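Local atomic coordinates of DNA-damage inducible protein DDI1-like protein (PDB entry 5YQ8), a protein that probably acts as an aspartic endopeptidase, represented here by the retropepsin-like protease domain of the Ddi1 protein from Leishmania major. Residues Gln101-Leu106 with Cys110-Asn115. Sequence-based numbering, arbitrary orientation.
Sequences QMMIDL and CLTIDN
M103 and T112 exchange two backbone hydrogen bonds, and D105 and C110 do the same two residues further along, which zips strands 103-105 and 110-113 into an antiparallel hairpin. The T112 N to M103 O bond is short and nearly straight (2.8 Å, 168°), whereas the return bond from M103 N to T112 O is more bent. A CA-H...O contact from M102 CA to T112 O (3.4 Å) extends the pairing to M102, just ahead of strand 103-105. Between the two hydrogen-bonded pairs, I104 and L111 form the non-hydrogen-bonded pair. Their side chains run side by side, with I104 CG1 4.0 Å from L111 CD1; with chi1 at -176° and chi2 at 67°, L111 swings CD1 across to M103 O (3.5 Å). Next to them the extended M102 chain lies alongside I113, its CG 3.5 Å from I113 CG1. The other face carries M103, T112, D105 and C110: CB of M103 meets CB of T112 at 3.8 Å, while T112 OG1 is hydrogen-bonded to N117 OD1, and D105 OD2 and OD1 to H108 ND1 and K107 N. L97 of helix 94-99 packs on M102 and I104, and L71 of strand 62-71 on L111 and I113. The hairpin lies at the retropepsin-like dimer interface: the I104 side chain, about 8 Å from that of D22, the probable active-site aspartate, meets I104 of the second subunit, and strand 103-105 pairs antiparallel with a strand of that subunit, while strand 116-119 flanks 110-113.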
# COMPACT_ATOMS: atom_id res chain seq x y z
N GLN A 101 -4.85 8.16 11.90
CA GLN A 101 -6.21 7.99 11.41
C GLN A 101 -6.39 8.68 10.07
O GLN A 101 -7.37 9.36 9.83
CB GLN A 101 -7.17 8.57 12.45
CG GLN A 101 -7.06 7.91 13.82
CD GLN A 101 -8.03 8.51 14.78
OE1 GLN A 101 -8.73 9.49 14.44
NE2 GLN A 101 -8.07 7.99 16.01
N MET A 102 -5.41 8.47 9.19
CA MET A 102 -5.39 9.09 7.88
C MET A 102 -6.42 8.46 6.96
O MET A 102 -6.97 7.41 7.23
CB MET A 102 -3.95 9.03 7.26
CG MET A 102 -2.94 9.82 8.05
SD MET A 102 -1.31 9.70 7.29
CE MET A 102 -0.20 10.19 8.63
N MET A 103 -6.65 9.15 5.85
CA MET A 103 -7.58 8.74 4.85
C MET A 103 -6.86 8.87 3.51
O MET A 103 -6.35 9.95 3.16
CB MET A 103 -8.85 9.58 4.92
CG MET A 103 -9.67 9.48 6.25
SD MET A 103 -10.85 10.82 6.63
CE MET A 103 -11.21 10.58 8.37
N ILE A 104 -6.87 7.78 2.74
CA ILE A 104 -6.23 7.72 1.44
C ILE A 104 -7.36 7.77 0.45
O ILE A 104 -7.99 6.73 0.12
CB ILE A 104 -5.40 6.46 1.27
CG1 ILE A 104 -4.35 6.33 2.38
CG2 ILE A 104 -4.66 6.42 -0.07
CD1 ILE A 104 -3.86 4.89 2.55
N ASP A 105 -7.66 9.00 0.04
CA ASP A 105 -8.82 9.31 -0.78
C ASP A 105 -8.42 9.35 -2.25
O ASP A 105 -7.88 10.32 -2.71
CB ASP A 105 -9.45 10.62 -0.32
CG ASP A 105 -10.81 10.86 -0.92
OD1 ASP A 105 -11.21 10.13 -1.86
OD2 ASP A 105 -11.50 11.80 -0.47
N LEU A 106 -8.71 8.27 -2.98
CA LEU A 106 -8.41 8.15 -4.40
C LEU A 106 -9.58 8.52 -5.29
O LEU A 106 -9.59 8.19 -6.48
CB LEU A 106 -7.99 6.74 -4.78
CG LEU A 106 -6.78 6.26 -4.03
CD1 LEU A 106 -6.83 4.74 -3.87
CD2 LEU A 106 -5.54 6.76 -4.71
N CYS A 110 -6.06 12.72 -2.76
CA CYS A 110 -5.52 13.48 -1.62
C CYS A 110 -5.40 12.60 -0.39
O CYS A 110 -6.09 11.57 -0.26
CB CYS A 110 -6.40 14.65 -1.27
SG CYS A 110 -7.98 14.26 -0.46
N LEU A 111 -4.54 13.04 0.51
CA LEU A 111 -4.31 12.39 1.78
C LEU A 111 -4.87 13.25 2.84
O LEU A 111 -4.39 14.38 3.03
CB LEU A 111 -2.85 12.20 2.04
CG LEU A 111 -2.46 11.43 3.31
CD1 LEU A 111 -2.88 9.96 3.25
CD2 LEU A 111 -0.94 11.53 3.52
N THR A 112 -5.90 12.73 3.49
CA THR A 112 -6.63 13.51 4.45
C THR A 112 -6.22 13.14 5.88
O THR A 112 -6.23 12.01 6.28
CB THR A 112 -8.15 13.28 4.32
OG1 THR A 112 -8.55 13.42 2.97
CG2 THR A 112 -8.89 14.19 5.15
N ILE A 113 -5.78 14.14 6.62
CA ILE A 113 -5.44 14.03 8.05
C ILE A 113 -6.07 15.26 8.72
O ILE A 113 -5.83 16.34 8.31
CB ILE A 113 -3.92 14.08 8.30
CG1 ILE A 113 -3.14 13.26 7.24
CG2 ILE A 113 -3.63 13.63 9.72
CD1 ILE A 113 -1.65 13.36 7.39
N ASP A 114 -6.87 15.06 9.76
CA ASP A 114 -7.65 16.11 10.41
C ASP A 114 -8.56 16.73 9.37
O ASP A 114 -9.16 16.01 8.62
CB ASP A 114 -6.75 17.09 11.23
CG ASP A 114 -7.40 17.53 12.57
OD1 ASP A 114 -8.53 17.07 12.88
OD2 ASP A 114 -6.81 18.36 13.27
N ASN A 115 -8.65 18.04 9.30
CA ASN A 115 -9.46 18.77 8.30
C ASN A 115 -8.65 19.19 7.01
O ASN A 115 -8.97 20.19 6.39
CB ASN A 115 -10.03 20.09 8.89
CG ASN A 115 -10.65 19.94 10.27
OD1 ASN A 115 -11.31 18.94 10.57
ND2 ASN A 115 -10.43 20.92 11.13